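Local coordinates for protein phosphoribosylaminoimidazole carboxylase, ATPase subunit (Thermotoga maritima, PDB 3AX6) that probably catalyses the ATP-dependent carboxylation of 5-aminoimidazole ribonucleotide with bicarbonate to N5-carboxyaminoimidazole ribonucleotide in de novo purine biosynthesis, at residues A[79-83]-A[84-88]; A[91-94]-A[95-98]; A[129-132]-A[133-137]. All coordinates share one frame; numbering follows the deposited sequence.

Interaction 1 (A[79-83]-A[84-88]); sequences KKLYN and EGYKI
A Schellman motif closes helix 75-83, and Leu81 O is its double acceptor, meeting Glu84 N and Tyr86 N across the turn. Glu84 N lies 3.0 Å from Leu81 O, well above the carbonyl plane, while Tyr86 N comes from the opposite face at 3.2 Å from Leu81 O with a straighter N-H...O angle of 148°. Gly85 N bonds back to Tyr82 O at 3.2 Å, and Gly85 itself has a phi of 101°, at which a CB would press on the carbonyl O of Glu84. A water donates to both Tyr82 O and Tyr86 O, adding a bridge over the same turn.

Side chains follow the backbone. Leu81 O lies in the plane of the Tyr86 ring, at its edge, 3.3 Å from Tyr86 CD1, because CG stands anti to the carbonyl carbon (chi1 -68°) and so beside the backbone N that bonds the same oxygen. Leu81 CD2 meets the same ring atom, 4.0 Å from Tyr86 CD1, and Val60 of helix 53-61 packs against both residues. With an alanine in place of Tyr86, the Leu81 methyl would probably lose its aromatic neighbour and a gap would open towards helix 53-61. Deeper in, Ile88 CD1 reaches Leu81 CB at 3.9 Å. On the outer side Lys80 and Glu84 run alongside each other, their salt bridge a long one, NZ to OE2 3.6 Å.

Helix 75-83 is thus turned into strand 87-88, as in the helix-to-strand return of a beta-alpha-beta unit in a Rossmann-like parallel sheet.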
loop_
_atom_site.group_PDB
_atom_site.type_symbol
_atom_site.label_atom_id
_atom_site.label_comp_id
_atom_site.label_asym_id
_atom_site.label_seq_id
_atom_site.Cartn_x
_atom_site.Cartn_y
_atom_site.Cartn_z
ATOM N N LYS A 79 -2.361 -18.177 26.491
ATOM C CA LYS A 79 -1.340 -19.134 26.893
ATOM C C LYS A 79 -1.986 -20.510 26.962
ATOM O O LYS A 79 -1.395 -21.514 26.573
ATOM C CB LYS A 79 -0.764 -18.765 28.261
ATOM C CG LYS A 79 0.368 -19.684 28.701
ATOM C CD LYS A 79 0.834 -19.407 30.137
ATOM C CE LYS A 79 1.539 -18.062 30.280
ATOM N NZ LYS A 79 0.624 -16.906 30.062
ATOM N N LYS A 80 -3.212 -20.548 27.464
ATOM C CA LYS A 80 -3.949 -21.797 27.570
ATOM C C LYS A 80 -4.090 -22.423 26.180
ATOM O O LYS A 80 -3.688 -23.566 25.952
ATOM C CB LYS A 80 -5.328 -21.519 28.187
ATOM C CG LYS A 80 -6.284 -22.703 28.204
ATOM C CD LYS A 80 -7.507 -22.411 29.073
ATOM C CE LYS A 80 -8.499 -23.574 29.077
ATOM N NZ LYS A 80 -9.137 -23.783 27.744
ATOM N N LEU A 81 -4.646 -21.650 25.254
ATOM C CA LEU A 81 -4.853 -22.097 23.884
ATOM C C LEU A 81 -3.541 -22.446 23.201
ATOM O O LEU A 81 -3.466 -23.402 22.426
ATOM C CB LEU A 81 -5.569 -21.010 23.097
ATOM C CG LEU A 81 -6.965 -20.725 23.645
ATOM C CD1 LEU A 81 -7.365 -19.310 23.284
ATOM C CD2 LEU A 81 -7.959 -21.764 23.106
ATOM N N TYR A 82 -2.504 -21.672 23.492
ATOM C CA TYR A 82 -1.205 -21.921 22.900
ATOM C C TYR A 82 -0.658 -23.268 23.366
ATOM O O TYR A 82 0.027 -23.957 22.614
ATOM C CB TYR A 82 -0.240 -20.795 23.269
ATOM C CG TYR A 82 1.193 -21.043 22.865
ATOM C CD1 TYR A 82 2.074 -21.718 23.716
ATOM C CD2 TYR A 82 1.685 -20.569 21.650
ATOM C CE1 TYR A 82 3.411 -21.905 23.373
ATOM C CE2 TYR A 82 3.022 -20.752 21.297
ATOM C CZ TYR A 82 3.880 -21.417 22.166
ATOM O OH TYR A 82 5.211 -21.557 21.836
ATOM N N ASN A 83 -0.966 -23.643 24.603
ATOM C CA ASN A 83 -0.505 -24.914 25.141
ATOM C C ASN A 83 -1.309 -26.080 24.585
ATOM O O ASN A 83 -0.897 -27.230 24.708
ATOM C CB ASN A 83 -0.577 -24.896 26.663
ATOM C CG ASN A 83 0.578 -24.147 27.283
ATOM O OD1 ASN A 83 0.475 -23.627 28.390
ATOM N ND2 ASN A 83 1.698 -24.101 26.573
ATOM N N GLU A 84 -2.453 -25.779 23.971
ATOM C CA GLU A 84 -3.291 -26.814 23.374
ATOM C C GLU A 84 -2.898 -27.005 21.912
ATOM O O GLU A 84 -3.534 -27.767 21.189
ATOM C CB GLU A 84 -4.775 -26.439 23.436
ATOM C CG GLU A 84 -5.296 -26.084 24.817
ATOM C CD GLU A 84 -6.811 -26.146 24.898
ATOM O OE1 GLU A 84 -7.348 -27.267 25.005
ATOM O OE2 GLU A 84 -7.464 -25.080 24.845
ATOM N N GLY A 85 -1.868 -26.289 21.476
ATOM C CA GLY A 85 -1.415 -26.420 20.104
ATOM C C GLY A 85 -1.848 -25.348 19.117
ATOM O O GLY A 85 -1.384 -25.348 17.981
ATOM N N TYR A 86 -2.729 -24.437 19.521
ATOM C CA TYR A 86 -3.168 -23.378 18.614
ATOM C C TYR A 86 -2.045 -22.411 18.283
ATOM O O TYR A 86 -1.254 -22.036 19.142
ATOM C CB TYR A 86 -4.359 -22.619 19.198
ATOM C CG TYR A 86 -5.593 -23.475 19.252
ATOM C CD1 TYR A 86 -5.991 -24.080 20.441
ATOM C CD2 TYR A 86 -6.331 -23.734 18.099
ATOM C CE1 TYR A 86 -7.096 -24.923 20.488
ATOM C CE2 TYR A 86 -7.438 -24.582 18.130
ATOM C CZ TYR A 86 -7.815 -25.172 19.331
ATOM O OH TYR A 86 -8.911 -26.005 19.379
ATOM N N LYS A 87 -1.974 -22.018 17.019
ATOM C CA LYS A 87 -0.932 -21.108 16.567
ATOM C C LYS A 87 -1.218 -19.655 16.923
ATOM O O LYS A 87 -2.092 -19.024 16.328
ATOM C CB LYS A 87 -0.759 -21.245 15.058
ATOM C CG LYS A 87 0.500 -21.962 14.651
ATOM C CD LYS A 87 0.589 -23.344 15.255
ATOM C CE LYS A 87 2.006 -23.873 15.138
ATOM N NZ LYS A 87 2.977 -22.969 15.823
ATOM N N ILE A 88 -0.479 -19.132 17.899
ATOM C CA ILE A 88 -0.635 -17.741 18.327
ATOM C C ILE A 88 0.731 -17.062 18.321
ATOM O O ILE A 88 1.635 -17.442 19.072
ATOM C CB ILE A 88 -1.258 -17.658 19.728
ATOM C CG1 ILE A 88 -2.608 -18.386 19.727
ATOM C CG2 ILE A 88 -1.462 -16.194 20.117
ATOM C CD1 ILE A 88 -3.145 -18.699 21.112
HETATM O O HOH W 1 0.734 -23.692 19.789
#

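Interaction 2 (A[91-94]-A[95-98]); sequences SPYT and LEII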
loop_
_atom_site.group_PDB
_atom_site.type_symbol
_atom_site.label_atom_id
_atom_site.label_comp_id
_atom_site.label_asym_id
_atom_site.label_seq_id
_atom_site.Cartn_x
_atom_site.Cartn_y
_atom_site.Cartn_z
ATOM N N SER A 91 4.114 -15.576 20.566
ATOM C CA SER A 91 3.675 -16.438 21.652
ATOM C C SER A 91 3.208 -15.646 22.864
ATOM O O SER A 91 3.746 -14.579 23.160
ATOM C CB SER A 91 4.806 -17.368 22.088
ATOM O OG SER A 91 4.483 -17.966 23.330
ATOM N N PRO A 92 2.192 -16.160 23.576
ATOM C CA PRO A 92 1.653 -15.507 24.768
ATOM C C PRO A 92 2.766 -15.418 25.811
ATOM O O PRO A 92 2.777 -14.523 26.659
ATOM C CB PRO A 92 0.538 -16.455 25.202
ATOM C CG PRO A 92 0.109 -17.080 23.925
ATOM C CD PRO A 92 1.418 -17.369 23.255
ATOM N N TYR A 93 3.697 -16.367 25.738
ATOM C CA TYR A 93 4.840 -16.415 26.641
ATOM C C TYR A 93 5.761 -15.225 26.379
ATOM O O TYR A 93 6.306 -14.628 27.313
ATOM C CB TYR A 93 5.598 -17.731 26.451
ATOM C CG TYR A 93 4.934 -18.908 27.118
ATOM C CD1 TYR A 93 4.995 -19.067 28.499
ATOM C CD2 TYR A 93 4.209 -19.846 26.377
ATOM C CE1 TYR A 93 4.352 -20.125 29.135
ATOM C CE2 TYR A 93 3.557 -20.912 27.002
ATOM C CZ TYR A 93 3.633 -21.043 28.385
ATOM O OH TYR A 93 2.985 -22.070 29.031
ATOM N N THR A 94 5.936 -14.881 25.106
ATOM C CA THR A 94 6.774 -13.743 24.748
ATOM C C THR A 94 6.049 -12.492 25.225
ATOM O O THR A 94 6.632 -11.628 25.877
ATOM C CB THR A 94 6.985 -13.637 23.224
ATOM O OG1 THR A 94 7.744 -14.760 22.759
ATOM C CG2 THR A 94 7.732 -12.355 22.885
ATOM N N LEU A 95 4.767 -12.411 24.896
ATOM C CA LEU A 95 3.948 -11.281 25.299
ATOM C C LEU A 95 4.034 -11.128 26.824
ATOM O O LEU A 95 4.138 -10.015 27.348
ATOM C CB LEU A 95 2.501 -11.515 24.864
ATOM C CG LEU A 95 1.500 -10.381 25.093
ATOM C CD1 LEU A 95 2.035 -9.088 24.495
ATOM C CD2 LEU A 95 0.166 -10.750 24.471
ATOM N N GLU A 96 4.019 -12.260 27.523
ATOM C CA GLU A 96 4.090 -12.274 28.979
ATOM C C GLU A 96 5.407 -11.677 29.493
ATOM O O GLU A 96 5.419 -10.919 30.465
ATOM C CB GLU A 96 3.934 -13.711 29.478
ATOM C CG GLU A 96 3.754 -13.849 30.977
ATOM C CD GLU A 96 3.437 -15.275 31.378
ATOM O OE1 GLU A 96 4.227 -16.174 31.017
ATOM O OE2 GLU A 96 2.403 -15.496 32.049
ATOM N N ILE A 97 6.509 -12.024 28.830
ATOM C CA ILE A 97 7.828 -11.524 29.197
ATOM C C ILE A 97 7.946 -10.016 28.983
ATOM O O ILE A 97 8.531 -9.306 29.800
ATOM C CB ILE A 97 8.935 -12.209 28.372
ATOM C CG1 ILE A 97 9.123 -13.648 28.843
ATOM C CG2 ILE A 97 10.236 -11.436 28.495
ATOM C CD1 ILE A 97 10.259 -14.387 28.137
ATOM N N ILE A 98 7.388 -9.533 27.878
ATOM C CA ILE A 98 7.449 -8.118 27.546
ATOM C C ILE A 98 6.511 -7.224 28.366
ATOM O O ILE A 98 6.863 -6.091 28.691
ATOM C CB ILE A 98 7.164 -7.911 26.046
ATOM C CG1 ILE A 98 8.167 -8.719 25.221
ATOM C CG2 ILE A 98 7.256 -6.433 25.693
ATOM C CD1 ILE A 98 7.902 -8.697 23.731
HETATM O O HOH W 2 6.638 -15.579 29.922
#
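Ser91, the N-cap of helix 92-99, meets Leu95 through the first full helical bond: Leu95 N lies 3.0 Å from Ser91 O, in the carbonyl plane, with a nearly straight N-H...O angle of 173°. The serine side chain serves the same end of the helix: OG caps the N-H of Tyr93 at 3.0 Å from Tyr93 N, while Ser91 O starts the regular bonding.

Pro92 needs no N-H at this position, and its carbonyl O takes Glu96 N at 2.7 Å, with the donor tilted from the carbonyl plane. The proline ring itself faces Leu78, Lys79 and Tyr82 of helix 75-83.

Tyr93 continues the ladder by accepting from Ile97 N. Its ring and the Glu96 carboxylate run alongside each other in the same direction, with planes 74° apart and Tyr93 CD1 3.9 Å from Glu96 OE1. A water donates to both Tyr93 O and Glu96 OE1, holding that carboxylate oxygen close to the backbone. The other oxygen, Glu96 OE2, forms a salt bridge with Lys79 and accepts from Gln76, while Tyr93 OH is hydrogen-bonded to Asn83; both outer ends are therefore fixed by the preceding helix.

Thr94 O accepts from Ile98 N at 3.0 Å, the donor nearly in line with the C=O bond. With OG1 beside the backbone N (chi1 -66°), Thr94 CG2 falls anti to that N and meets Ile98 CD1, one turn on, at 3.8 Å. Ile98 then packs on Gln104 and Pro260, near Glu257, a predicted ATP-binding residue. The whole is a serine N-capped alpha-helix with proline at the first helical position and regular i to i+4 bonding.

Interaction 3 (A[129-132]-A[133-137]); sequences REFG and FPVVQ
Phe133, first in the strand-ward segment, presents its ring edge to Arg129. Arg129 NH1 lies near the ring plane, 3.0 Å from Phe133 CE1 and 3.7 Å from Phe133 CZ, and the guanidinium is turned 53° against the ring. This edge-on approach is not the over-the-face geometry of a cation-pi pair. The arginine chain reaches it by bending at chi2 and chi3, which brings a head that starts away from the segment back to the phenylalanine. Beyond, Phe133 packs on Ile152, and Arg129 NH2 has a long, weak ion pair with Glu155.

Pro134 follows a cis peptide bond. Its carbonyl O lies 3.2 Å from Gly132 O, two acceptors with no proton between them. Gly132 makes the preceding turn with a phi of 87°, where a CB would crowd Phe131 O.

Val135 opens strand 135-139 and points back at the loop. Its CG2, anti to the backbone N, stands over one face of the Phe131 ring in a CH-pi contact, 4.2 Å from the centroid and 27° off the normal; the nearest ring atom is Phe131 CG, 3.8 Å from Val135 CG2. Leu168 touches both residues. Next in the strand, Val136 contacts the bound ADP.

Chemically, Phe131 with Val135 is apolar and dispersive; the edge-on arginine probably adds little attraction and the two oxygens none, so the geometry probably depends on the glycine turn, the cis proline and that packing.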
loop_
_atom_site.group_PDB
_atom_site.type_symbol
_atom_site.label_atom_id
_atom_site.label_comp_id
_atom_site.label_asym_id
_atom_site.label_seq_id
_atom_site.Cartn_x
_atom_site.Cartn_y
_atom_site.Cartn_z
ATOM N N ARG A 129 18.761 4.619 47.644
ATOM C CA ARG A 129 19.979 5.028 48.339
ATOM C C ARG A 129 21.209 4.277 47.839
ATOM O O ARG A 129 22.217 4.889 47.496
ATOM C CB ARG A 129 19.840 4.794 49.845
ATOM C CG ARG A 129 18.673 5.506 50.514
ATOM C CD ARG A 129 19.109 6.707 51.329
ATOM N NE ARG A 129 19.423 7.857 50.492
ATOM C CZ ARG A 129 19.934 8.994 50.953
ATOM N NH1 ARG A 129 20.188 9.996 50.124
ATOM N NH2 ARG A 129 20.199 9.123 52.246
ATOM N N GLU A 130 21.132 2.950 47.801
ATOM C CA GLU A 130 22.269 2.156 47.346
ATOM C C GLU A 130 22.500 2.337 45.853
ATOM O O GLU A 130 23.430 1.765 45.281
ATOM C CB GLU A 130 22.058 0.673 47.665
ATOM C CG GLU A 130 21.063 -0.053 46.771
ATOM C CD GLU A 130 20.876 -1.507 47.178
ATOM O OE1 GLU A 130 20.147 -2.234 46.471
ATOM O OE2 GLU A 130 21.454 -1.920 48.207
ATOM N N PHE A 131 21.644 3.137 45.226
ATOM C CA PHE A 131 21.751 3.412 43.798
ATOM C C PHE A 131 22.350 4.800 43.593
ATOM O O PHE A 131 23.142 5.017 42.676
ATOM C CB PHE A 131 20.367 3.337 43.143
ATOM C CG PHE A 131 20.268 2.312 42.044
ATOM C CD1 PHE A 131 20.991 2.464 40.865
ATOM C CD2 PHE A 131 19.447 1.200 42.186
ATOM C CE1 PHE A 131 20.893 1.522 39.843
ATOM C CE2 PHE A 131 19.341 0.253 41.175
ATOM C CZ PHE A 131 20.066 0.414 39.998
ATOM N N GLY A 132 21.965 5.736 44.457
ATOM C CA GLY A 132 22.474 7.089 44.354
ATOM C C GLY A 132 21.659 7.966 43.424
ATOM O O GLY A 132 21.111 7.500 42.427
ATOM N N PHE A 133 21.584 9.249 43.750
ATOM C CA PHE A 133 20.833 10.200 42.946
ATOM C C PHE A 133 21.663 10.739 41.776
ATOM O O PHE A 133 22.858 11.013 41.916
ATOM C CB PHE A 133 20.357 11.366 43.821
ATOM C CG PHE A 133 19.505 10.946 44.990
ATOM C CD1 PHE A 133 20.035 10.904 46.276
ATOM C CD2 PHE A 133 18.164 10.602 44.806
ATOM C CE1 PHE A 133 19.243 10.530 47.363
ATOM C CE2 PHE A 133 17.365 10.226 45.886
ATOM C CZ PHE A 133 17.906 10.191 47.165
ATOM N N PRO A 134 21.033 10.903 40.601
ATOM C CA PRO A 134 19.622 10.603 40.363
ATOM C C PRO A 134 19.458 9.157 39.933
ATOM O O PRO A 134 20.420 8.517 39.503
ATOM C CB PRO A 134 19.266 11.559 39.242
ATOM C CG PRO A 134 20.509 11.502 38.401
ATOM C CD PRO A 134 21.610 11.615 39.446
ATOM N N VAL A 135 18.239 8.644 40.056
ATOM C CA VAL A 135 17.945 7.275 39.648
ATOM C C VAL A 135 16.568 7.254 38.982
ATOM O O VAL A 135 15.698 8.062 39.305
ATOM C CB VAL A 135 17.978 6.299 40.847
ATOM C CG1 VAL A 135 16.808 6.551 41.771
ATOM C CG2 VAL A 135 17.974 4.873 40.343
ATOM N N VAL A 136 16.380 6.339 38.039
ATOM C CA VAL A 136 15.115 6.248 37.322
ATOM C C VAL A 136 14.218 5.133 37.839
ATOM O O VAL A 136 14.643 3.983 37.960
ATOM C CB VAL A 136 15.355 6.024 35.820
ATOM C CG1 VAL A 136 14.044 6.135 35.060
ATOM C CG2 VAL A 136 16.355 7.032 35.306
ATOM N N GLN A 137 12.975 5.487 38.151
ATOM C CA GLN A 137 11.993 4.524 38.633
ATOM C C GLN A 137 10.968 4.257 37.524
ATOM O O GLN A 137 10.505 5.179 36.850
ATOM C CB GLN A 137 11.275 5.052 39.884
ATOM C CG GLN A 137 10.168 4.115 40.373
ATOM C CD GLN A 137 9.306 4.709 41.474
ATOM O OE1 GLN A 137 8.822 5.834 41.363
ATOM N NE2 GLN A 137 9.095 3.939 42.536
#

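From the N terminus the three contacts come in series; none nests in or crosses another, and each spans one continuous stretch. Interaction 1 closes the turn from helix 75-83 into strand 87-88, and interaction 2 starts the next helix, 92-99. These two touch: Lys79 CG packs on Tyr93 CZ at 3.6 Å, one of the contacts tying consecutive helices of the preATP-grasp domain together. Interaction 3 closes the loop between helix 124-129 and strand 135-139 in the ATP-grasp domain. Centre to centre, it is about 29 Å from interaction 2 and about 41 Å from interaction 1, and it touches neither.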